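Local coordinates for putative carboxynorspermidine decarboxylase protein (Sinorhizobium meliloti, PDB 3MT1) that probably catalyses, as a pyridoxal 5'-phosphate-dependent homodimer, the decarboxylation of carboxynorspermidine and carboxyspermidine in polyamine biosynthesis, at residues F355-A358 and D359-S363; A234-T237 and K238-T241; R217-S220 and D221-V225; D205-V209 and D210-A214. All coordinates share one frame; numbering follows the deposited sequence.

How the contacts relate
Followed from the N terminus, the four contacts come in series; none nests in or crosses another, and each is a local turn, cap or helical step. Contact 4 closes the turn that starts helix 209-223, and contact 3, with its centre about 17 Å from that of contact 4, closes the other end and turns the chain into strand 226-229, the eighth of the parallel barrel. Contact 2 is the turn by which the chain leaves the barrel, from helix 233-236 into strand 240-251 of the mixed sheet. Contact 1 begins the C-terminal helix 357-362 at the dimer interface, its centre about 45 Å from that of contact 4.

Contact 1: F355-A358 and D359-S363; sequences FTYA and DYEQS
Thr356 and Asp359 form one half of a capping box at the start of the C-terminal helix 357-362, with Thr356 as N-cap. The carboxylate of Asp359 reaches back to the backbone: Thr356 N donates to Asp359 OD2 at 3.0 Å, nearly straight at 166°, and the oxygen accepts through its anti lone pair. The Asp359 side chain turns this way because its CG is anti to the carbonyl carbon (chi1 -69°), beside its own N. The hydroxyl of Thr356 adds a long, weak bond to the same oxygen, which also makes a salt bridge with Arg353. Next to the cap, the Phe355 side chain runs at about a right angle to that of Asp359, and its ring is steeply inclined to the carboxylate.

One turn on, Glu361 CB lies over one face of the Tyr357 ring, 4.0 Å from its CE2, and the carboxylate beyond it is turned 55° from the ring plane. Tyr357 CE1 meets the edge of the Tyr360 ring, 4.1 Å from Tyr360 CD2. These side chains serve the dimer: Glu361 OE1 pairs with Arg69 of the second subunit, and the Tyr357 ring has a cation-pi partner in Arg64 of that subunit. Farther along the chain, Ser363 OG turns back to Tyr360 O, which it meets at 2.6 Å, tilted from the carbonyl plane.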
loop_
_atom_site.group_PDB
_atom_site.type_symbol
_atom_site.label_atom_id
_atom_site.label_comp_id
_atom_site.label_asym_id
_atom_site.label_seq_id
_atom_site.Cartn_x
_atom_site.Cartn_y
_atom_site.Cartn_z
ATOM N N PHE B 355 0.556 -16.168 4.994
ATOM C CA PHE B 355 1.425 -15.173 5.586
ATOM C C PHE B 355 1.322 -15.247 7.092
ATOM O O PHE B 355 0.230 -15.298 7.652
ATOM C CB PHE B 355 1.150 -13.773 5.049
ATOM C CG PHE B 355 1.248 -13.668 3.525
ATOM C CD1 PHE B 355 0.103 -13.675 2.732
ATOM C CD2 PHE B 355 2.494 -13.588 2.892
ATOM C CE1 PHE B 355 0.196 -13.596 1.342
ATOM C CE2 PHE B 355 2.601 -13.515 1.528
ATOM C CZ PHE B 355 1.463 -13.508 0.737
ATOM N N THR B 356 2.474 -15.294 7.752
ATOM C CA THR B 356 2.522 -15.592 9.151
ATOM C C THR B 356 3.148 -14.414 9.891
ATOM O O THR B 356 3.643 -13.467 9.273
ATOM C CB THR B 356 3.399 -16.810 9.355
ATOM O OG1 THR B 356 4.740 -16.444 9.052
ATOM C CG2 THR B 356 2.973 -17.943 8.432
ATOM N N TYR B 357 3.157 -14.494 11.213
ATOM C CA TYR B 357 3.787 -13.492 12.050
ATOM C C TYR B 357 5.221 -13.174 11.604
ATOM O O TYR B 357 5.643 -12.003 11.546
ATOM C CB TYR B 357 3.756 -13.935 13.535
ATOM C CG TYR B 357 4.521 -12.998 14.410
ATOM C CD1 TYR B 357 3.985 -11.754 14.745
ATOM C CD2 TYR B 357 5.795 -13.317 14.865
ATOM C CE1 TYR B 357 4.683 -10.870 15.543
ATOM C CE2 TYR B 357 6.519 -12.425 15.664
ATOM C CZ TYR B 357 5.944 -11.206 15.987
ATOM O OH TYR B 357 6.615 -10.295 16.726
ATOM N N ALA B 358 5.967 -14.221 11.290
ATOM C CA ALA B 358 7.361 -14.068 10.896
ATOM C C ALA B 358 7.485 -13.251 9.586
ATOM O O ALA B 358 8.448 -12.522 9.412
ATOM C CB ALA B 358 8.031 -15.440 10.772
ATOM N N ASP B 359 6.520 -13.356 8.669
ATOM C CA ASP B 359 6.501 -12.452 7.531
ATOM C C ASP B 359 6.328 -11.034 8.034
ATOM O O ASP B 359 7.124 -10.176 7.721
ATOM C CB ASP B 359 5.399 -12.822 6.554
ATOM C CG ASP B 359 5.673 -14.122 5.857
ATOM O OD1 ASP B 359 6.726 -14.225 5.215
ATOM O OD2 ASP B 359 4.848 -15.068 5.953
ATOM N N TYR B 360 5.320 -10.777 8.857
ATOM C CA TYR B 360 5.139 -9.431 9.380
ATOM C C TYR B 360 6.394 -8.896 10.045
ATOM O O TYR B 360 6.864 -7.824 9.683
ATOM C CB TYR B 360 3.966 -9.386 10.353
ATOM C CG TYR B 360 3.833 -8.114 11.151
ATOM C CD1 TYR B 360 3.469 -6.900 10.543
ATOM C CD2 TYR B 360 4.003 -8.136 12.528
ATOM C CE1 TYR B 360 3.318 -5.730 11.317
ATOM C CE2 TYR B 360 3.863 -7.004 13.297
ATOM C CZ TYR B 360 3.528 -5.821 12.705
ATOM O OH TYR B 360 3.370 -4.736 13.507
ATOM N N GLU B 361 6.951 -9.680 10.984
ATOM C CA GLU B 361 8.046 -9.226 11.837
ATOM C C GLU B 361 9.265 -8.901 11.001
ATOM O O GLU B 361 9.940 -7.880 11.230
ATOM C CB GLU B 361 8.436 -10.287 12.860
ATOM C CG GLU B 361 9.190 -9.706 14.028
ATOM C CD GLU B 361 9.880 -10.731 14.890
ATOM O OE1 GLU B 361 9.816 -10.596 16.149
ATOM O OE2 GLU B 361 10.491 -11.657 14.314
ATOM N N GLN B 362 9.528 -9.796 10.041
ATOM C CA GLN B 362 10.637 -9.691 9.098
ATOM C C GLN B 362 10.492 -8.550 8.066
ATOM O O GLN B 362 11.471 -8.147 7.431
ATOM C CB GLN B 362 10.871 -11.050 8.408
ATOM C CG GLN B 362 11.561 -12.037 9.343
ATOM C CD GLN B 362 11.341 -13.489 8.957
ATOM O OE1 GLN B 362 10.809 -13.801 7.892
ATOM N NE2 GLN B 362 11.731 -14.392 9.844
ATOM N N SER B 363 9.301 -8.007 7.909
ATOM C CA SER B 363 9.179 -6.851 7.056
ATOM C C SER B 363 9.556 -5.538 7.768
ATOM O O SER B 363 9.690 -4.518 7.112
ATOM C CB SER B 363 7.771 -6.755 6.477
ATOM O OG SER B 363 6.881 -6.369 7.497
#

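Contact 2: A234-T237 and K238-T241; sequences ASIT and KSTT
Ile236 and Ser239 are the first and last residues of a type II beta turn, closed by the bond from Ser239 N to Ile236 O at 3.2 Å, with Thr237 and Lys238 at its corners, the threonine in polyproline-like and the lysine in left-handed backbone geometry (phi 57°, psi 19°). The turn joins the barrel to the sheet domain of this two-domain decarboxylase fold, running from the short helix 233-236 into strand 240-251.

Its side-chain counterpart is the hydroxyl of Ser239. OG stands between the backbone N and the carbonyl carbon (chi1 81°), a rotation that swings it back over the turn to Ile236 O, 2.9 Å away. That carbonyl oxygen thus takes two donors from one residue, both from the same face of its plane. On the outer side of the turn, Thr237 and Lys238 lie alongside each other and point the same way; the lysine chain bends near its end, bringing CE to 3.9 Å from Thr237 OG1. This threonine oxygen has a weak hydrogen bond to His201, and the Thr237 side chain is about 5 Å from that of Glu233, which is predicted to bind substrate. The backbone is fixed from outside too, with Lys238 N donating to Asp320 and Asn17 donating to Thr237 O. Besides donating to Ile236 O, Ser239 OG accepts a hydrogen bond from Thr240 OG1, 2.6 Å away.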
loop_
_atom_site.group_PDB
_atom_site.type_symbol
_atom_site.label_atom_id
_atom_site.label_comp_id
_atom_site.label_asym_id
_atom_site.label_seq_id
_atom_site.Cartn_x
_atom_site.Cartn_y
_atom_site.Cartn_z
ATOM N N ALA B 234 -7.238 -7.419 -18.280
ATOM C CA ALA B 234 -8.025 -8.322 -19.110
ATOM C C ALA B 234 -7.677 -9.829 -18.947
ATOM O O ALA B 234 -8.486 -10.711 -19.262
ATOM C CB ALA B 234 -7.983 -7.889 -20.558
ATOM N N SER B 235 -6.483 -10.132 -18.454
ATOM C CA SER B 235 -6.115 -11.518 -18.184
ATOM C C SER B 235 -6.867 -12.116 -17.000
ATOM O O SER B 235 -7.122 -13.324 -16.947
ATOM C CB SER B 235 -4.623 -11.590 -17.871
ATOM O OG SER B 235 -3.902 -10.990 -18.921
ATOM N N ILE B 236 -7.228 -11.250 -16.065
ATOM C CA ILE B 236 -7.487 -11.677 -14.723
ATOM C C ILE B 236 -8.897 -11.282 -14.252
ATOM O O ILE B 236 -9.308 -11.603 -13.133
ATOM C CB ILE B 236 -6.336 -11.141 -13.847
ATOM C CG1 ILE B 236 -5.740 -12.262 -13.072
ATOM C CG2 ILE B 236 -6.638 -9.855 -13.033
ATOM C CD1 ILE B 236 -4.723 -12.978 -13.884
ATOM N N THR B 237 -9.602 -10.587 -15.149
ATOM C CA THR B 237 -10.930 -10.042 -14.938
ATOM C C THR B 237 -11.886 -11.111 -14.401
ATOM O O THR B 237 -11.955 -12.217 -14.932
ATOM C CB THR B 237 -11.452 -9.374 -16.271
ATOM O OG1 THR B 237 -12.498 -8.426 -16.002
ATOM C CG2 THR B 237 -11.955 -10.403 -17.284
ATOM N N LYS B 238 -12.597 -10.786 -13.321
ATOM C CA LYS B 238 -13.665 -11.659 -12.776
ATOM C C LYS B 238 -13.202 -13.076 -12.416
ATOM O O LYS B 238 -14.022 -13.996 -12.295
ATOM C CB LYS B 238 -14.849 -11.735 -13.758
ATOM C CG LYS B 238 -15.553 -10.398 -13.966
ATOM C CD LYS B 238 -16.555 -10.502 -15.101
ATOM C CE LYS B 238 -16.313 -9.390 -16.154
ATOM N NZ LYS B 238 -16.558 -8.001 -15.617
ATOM N N SER B 239 -11.899 -13.257 -12.258
ATOM C CA SER B 239 -11.367 -14.580 -12.032
ATOM C C SER B 239 -11.224 -14.876 -10.574
ATOM O O SER B 239 -11.202 -16.050 -10.188
ATOM C CB SER B 239 -9.992 -14.752 -12.662
ATOM O OG SER B 239 -9.006 -14.194 -11.805
ATOM N N THR B 240 -11.088 -13.821 -9.772
ATOM C CA THR B 240 -10.639 -13.970 -8.402
ATOM C C THR B 240 -11.539 -13.220 -7.426
ATOM O O THR B 240 -12.011 -12.151 -7.729
ATOM C CB THR B 240 -9.193 -13.435 -8.293
ATOM O OG1 THR B 240 -8.357 -14.133 -9.242
ATOM C CG2 THR B 240 -8.613 -13.569 -6.866
ATOM N N THR B 241 -11.738 -13.778 -6.235
ATOM C CA THR B 241 -12.480 -13.094 -5.174
ATOM C C THR B 241 -11.611 -12.883 -3.929
ATOM O O THR B 241 -10.619 -13.603 -3.729
ATOM C CB THR B 241 -13.720 -13.894 -4.767
ATOM O OG1 THR B 241 -13.318 -15.244 -4.462
ATOM C CG2 THR B 241 -14.783 -13.911 -5.917
#

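Contact 3: R217-S220 and D221-V225; sequences RAFS and DRYGV
Tyr223 packs its ring against that of Phe219 in the last turn of helix 209-223, just before the chain leaves the helix in a turn that resembles a Schellman motif, with both of its bonds weak. From the tyrosine backbone, CB lies 3.6 Å from Phe219 O, and CG passes the same oxygen a little farther off. CG is anti to the carbonyl carbon (chi1 -63°), which sends the ring back along the helix, so that CD2 comes to 3.3 Å from Phe219 O, at the edge of the tyrosine ring. CD2 also sits over the centre of the Phe219 ring, and the next atom, CE2, is 3.7 Å from Phe219 CE2. The two planes meet obliquely, 49° apart. Arg222 CG covers one face of the tyrosine, and at the tip the OH is hydrogen-bonded to Glu181, which also pairs with Arg222.

Beyond the tyrosine, Gly224 takes positive phi, and the weak bonds run from Val225 N to Ser220 O and from Gly224 N to Asp221 O. Ser220 OG makes a firmer link, meeting Val225 O at 2.9 Å almost head-on (C=O...OG 172°), while Val225 CG2 rests 3.9 Å from Phe219 CE1. The Phe219 ring touches Leu177 and Ile188 of helix 170-190 and Ile227 of strand 226-229, within the beta-alpha-beta unit formed by strand 193-195, helix 209-223 and strand 226-229.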
loop_
_atom_site.group_PDB
_atom_site.type_symbol
_atom_site.label_atom_id
_atom_site.label_comp_id
_atom_site.label_asym_id
_atom_site.label_seq_id
_atom_site.Cartn_x
_atom_site.Cartn_y
_atom_site.Cartn_z
ATOM N N ARG B 217 -5.206 -7.581 -37.435
ATOM C CA ARG B 217 -4.631 -8.094 -38.673
ATOM C C ARG B 217 -4.268 -6.977 -39.653
ATOM O O ARG B 217 -3.164 -6.957 -40.207
ATOM C CB ARG B 217 -5.582 -9.085 -39.350
ATOM C CG ARG B 217 -5.379 -10.545 -38.946
ATOM C CD ARG B 217 -5.221 -11.488 -40.152
ATOM N NE ARG B 217 -5.030 -12.868 -39.704
ATOM C CZ ARG B 217 -3.857 -13.411 -39.377
ATOM N NH1 ARG B 217 -2.735 -12.709 -39.451
ATOM N NH2 ARG B 217 -3.793 -14.669 -38.960
ATOM N N ALA B 218 -5.202 -6.053 -39.852
ATOM C CA ALA B 218 -5.060 -5.008 -40.868
ATOM C C ALA B 218 -3.944 -4.001 -40.526
ATOM O O ALA B 218 -3.221 -3.515 -41.403
ATOM C CB ALA B 218 -6.382 -4.311 -41.090
ATOM N N PHE B 219 -3.801 -3.692 -39.249
ATOM C CA PHE B 219 -2.722 -2.833 -38.826
ATOM C C PHE B 219 -1.394 -3.545 -39.061
ATOM O O PHE B 219 -0.461 -2.958 -39.586
ATOM C CB PHE B 219 -2.867 -2.484 -37.355
ATOM C CG PHE B 219 -1.814 -1.559 -36.859
ATOM C CD1 PHE B 219 -0.594 -2.052 -36.411
ATOM C CD2 PHE B 219 -2.042 -0.183 -36.834
ATOM C CE1 PHE B 219 0.389 -1.187 -35.955
ATOM C CE2 PHE B 219 -1.069 0.696 -36.387
ATOM C CZ PHE B 219 0.153 0.196 -35.943
ATOM N N SER B 220 -1.319 -4.811 -38.668
ATOM C CA SER B 220 -0.106 -5.584 -38.806
ATOM C C SER B 220 0.222 -5.829 -40.277
ATOM O O SER B 220 1.392 -5.884 -40.646
ATOM C CB SER B 220 -0.244 -6.907 -38.055
ATOM O OG SER B 220 0.735 -7.839 -38.488
ATOM N N ASP B 221 -0.810 -5.974 -41.109
ATOM C CA ASP B 221 -0.623 -6.203 -42.551
ATOM C C ASP B 221 -0.122 -4.943 -43.257
ATOM O O ASP B 221 0.914 -4.959 -43.911
ATOM C CB ASP B 221 -1.914 -6.716 -43.206
ATOM C CG ASP B 221 -2.074 -8.231 -43.097
ATOM O OD1 ASP B 221 -1.148 -8.917 -42.605
ATOM O OD2 ASP B 221 -3.134 -8.750 -43.510
ATOM N N ARG B 222 -0.857 -3.853 -43.103
ATOM C CA ARG B 222 -0.463 -2.565 -43.639
ATOM C C ARG B 222 0.997 -2.238 -43.307
ATOM O O ARG B 222 1.777 -1.932 -44.203
ATOM C CB ARG B 222 -1.407 -1.465 -43.114
ATOM C CG ARG B 222 -0.960 -0.033 -43.406
ATOM C CD ARG B 222 -1.987 0.977 -42.980
ATOM N NE ARG B 222 -3.000 1.152 -44.007
ATOM C CZ ARG B 222 -3.782 2.225 -44.111
ATOM N NH1 ARG B 222 -3.675 3.236 -43.249
ATOM N NH2 ARG B 222 -4.674 2.285 -45.086
ATOM N N TYR B 223 1.373 -2.324 -42.029
ATOM C CA TYR B 223 2.687 -1.826 -41.604
ATOM C C TYR B 223 3.827 -2.851 -41.588
ATOM O O TYR B 223 4.988 -2.476 -41.407
ATOM C CB TYR B 223 2.577 -1.062 -40.275
ATOM C CG TYR B 223 1.716 0.186 -40.389
ATOM C CD1 TYR B 223 2.200 1.333 -41.029
ATOM C CD2 TYR B 223 0.410 0.213 -39.889
ATOM C CE1 TYR B 223 1.419 2.467 -41.155
ATOM C CE2 TYR B 223 -0.378 1.350 -40.009
ATOM C CZ TYR B 223 0.131 2.474 -40.641
ATOM O OH TYR B 223 -0.647 3.608 -40.788
ATOM N N GLY B 224 3.504 -4.125 -41.803
ATOM C CA GLY B 224 4.492 -5.221 -41.731
ATOM C C GLY B 224 5.247 -5.312 -40.401
ATOM O O GLY B 224 6.478 -5.428 -40.390
ATOM N N VAL B 225 4.501 -5.233 -39.291
ATOM C CA VAL B 225 5.043 -5.297 -37.929
ATOM C C VAL B 225 4.394 -6.440 -37.140
ATOM O O VAL B 225 3.267 -6.828 -37.423
ATOM C CB VAL B 225 4.829 -3.947 -37.114
ATOM C CG1 VAL B 225 5.629 -2.758 -37.705
ATOM C CG2 VAL B 225 3.352 -3.592 -36.958
#

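Contact 4: D205-V209 and D210-A214; sequences DDYPV and DAFSA
The N-terminal end of helix 209-223, a helix of the barrel's beta-alpha-beta architecture, is entered through an inverse gamma turn centred on Pro208, and across that entry Tyr207 and Phe212 make a T-shaped pair. Tyr207 presents its edge to the face of Phe212: the planes are 81° apart and the centroids 5.7 Å. CE2 leads, 3.8 Å from Phe212 CB and nearly as close to CG, and farther along the same edge the Tyr207 OH comes to 3.9 Å from Phe212 CD1. Both rings get there by the same rotation, CG opposite the backbone N, with chi1 168° for the phenylalanine. One face of the tyrosine is covered near its rim by CD of Pro208.

Pro208, at the N-cap position, touches Ala211 CB to CB at 3.9 Å, and its carbonyl starts the helix by accepting from Phe212 N at 2.9 Å. One residue on, Val209 O is held twice by Ser213, from N at 3.0 Å and from OG at 2.9 Å, the two donors reaching it from opposite faces of the carbonyl plane. Asp210 OD1 is hydrogen-bonded to His23 of helix 11-28, and Phe212 meets Phe170 and Phe173 of helix 170-190, so the helix start touches both helices.

The chemistry implies that the buried hydroxyl of Ser213 meets its need for an acceptor within the helix itself, while the carboxylate of Asp210, near the positive end of the helix dipole, would probably be stabilised in its charged form.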
loop_
_atom_site.group_PDB
_atom_site.type_symbol
_atom_site.label_atom_id
_atom_site.label_comp_id
_atom_site.label_asym_id
_atom_site.label_seq_id
_atom_site.Cartn_x
_atom_site.Cartn_y
_atom_site.Cartn_z
ATOM N N ASP B 205 -17.204 -10.175 -21.490
ATOM C CA ASP B 205 -18.266 -10.892 -22.186
ATOM C C ASP B 205 -18.855 -9.899 -23.191
ATOM O O ASP B 205 -19.004 -8.718 -22.861
ATOM C CB ASP B 205 -19.326 -11.416 -21.204
ATOM C CG ASP B 205 -18.753 -12.396 -20.172
ATOM O OD1 ASP B 205 -17.663 -12.991 -20.399
ATOM O OD2 ASP B 205 -19.401 -12.571 -19.116
ATOM N N ASP B 206 -19.120 -10.356 -24.419
ATOM C CA ASP B 206 -19.776 -9.531 -25.433
ATOM C C ASP B 206 -18.833 -8.616 -26.213
ATOM O O ASP B 206 -19.257 -7.916 -27.135
ATOM C CB ASP B 206 -20.923 -8.713 -24.819
ATOM C CG ASP B 206 -22.046 -9.595 -24.250
ATOM O OD1 ASP B 206 -22.477 -10.542 -24.974
ATOM O OD2 ASP B 206 -22.485 -9.325 -23.089
ATOM N N TYR B 207 -17.552 -8.623 -25.881
ATOM C CA TYR B 207 -16.616 -7.875 -26.713
ATOM C C TYR B 207 -16.539 -8.483 -28.127
ATOM O O TYR B 207 -16.571 -9.728 -28.278
ATOM C CB TYR B 207 -15.241 -7.840 -26.072
ATOM C CG TYR B 207 -14.347 -6.734 -26.575
ATOM C CD1 TYR B 207 -14.385 -5.457 -25.986
ATOM C CD2 TYR B 207 -13.452 -6.965 -27.624
ATOM C CE1 TYR B 207 -13.562 -4.434 -26.433
ATOM C CE2 TYR B 207 -12.622 -5.963 -28.078
ATOM C CZ TYR B 207 -12.682 -4.694 -27.484
ATOM O OH TYR B 207 -11.843 -3.703 -27.938
ATOM N N PRO B 208 -16.460 -7.611 -29.168
ATOM C CA PRO B 208 -16.403 -8.098 -30.560
ATOM C C PRO B 208 -14.995 -8.567 -30.864
ATOM O O PRO B 208 -14.242 -7.913 -31.591
ATOM C CB PRO B 208 -16.767 -6.867 -31.392
ATOM C CG PRO B 208 -17.054 -5.719 -30.379
ATOM C CD PRO B 208 -16.416 -6.139 -29.101
ATOM N N VAL B 209 -14.667 -9.716 -30.287
ATOM C CA VAL B 209 -13.335 -10.279 -30.309
ATOM C C VAL B 209 -12.794 -10.513 -31.729
ATOM O O VAL B 209 -11.587 -10.408 -31.974
ATOM C CB VAL B 209 -13.311 -11.556 -29.423
ATOM C CG1 VAL B 209 -12.039 -12.344 -29.598
ATOM C CG2 VAL B 209 -13.445 -11.156 -27.951
ATOM N N ASP B 210 -13.703 -10.778 -32.668
ATOM C CA ASP B 210 -13.336 -11.133 -34.045
ATOM C C ASP B 210 -13.191 -9.916 -34.934
ATOM O O ASP B 210 -12.260 -9.833 -35.724
ATOM C CB ASP B 210 -14.347 -12.108 -34.622
ATOM C CG ASP B 210 -14.324 -13.456 -33.911
ATOM O OD1 ASP B 210 -13.294 -14.178 -34.010
ATOM O OD2 ASP B 210 -15.338 -13.787 -33.253
ATOM N N ALA B 211 -14.104 -8.971 -34.800
ATOM C CA ALA B 211 -13.888 -7.646 -35.343
ATOM C C ALA B 211 -12.517 -7.092 -34.872
ATOM O O ALA B 211 -11.697 -6.650 -35.671
ATOM C CB ALA B 211 -15.036 -6.719 -34.917
ATOM N N PHE B 212 -12.269 -7.137 -33.573
ATOM C CA PHE B 212 -11.013 -6.656 -32.976
ATOM C C PHE B 212 -9.740 -7.369 -33.487
ATOM O O PHE B 212 -8.722 -6.713 -33.718
ATOM C CB PHE B 212 -11.145 -6.765 -31.462
ATOM C CG PHE B 212 -9.876 -6.588 -30.710
ATOM C CD1 PHE B 212 -9.360 -5.322 -30.470
ATOM C CD2 PHE B 212 -9.217 -7.694 -30.172
ATOM C CE1 PHE B 212 -8.199 -5.150 -29.730
ATOM C CE2 PHE B 212 -8.049 -7.532 -29.442
ATOM C CZ PHE B 212 -7.543 -6.250 -29.211
ATOM N N SER B 213 -9.815 -8.697 -33.632
ATOM C CA SER B 213 -8.777 -9.504 -34.289
ATOM C C SER B 213 -8.525 -9.074 -35.723
ATOM O O SER B 213 -7.379 -9.013 -36.169
ATOM C CB SER B 213 -9.174 -10.979 -34.319
ATOM O OG SER B 213 -9.115 -11.541 -33.016
ATOM N N ALA B 214 -9.611 -8.782 -36.437
ATOM C CA ALA B 214 -9.548 -8.386 -37.843
ATOM C C ALA B 214 -8.913 -7.007 -37.978
ATOM O O ALA B 214 -8.190 -6.730 -38.927
ATOM C CB ALA B 214 -10.929 -8.387 -38.435
#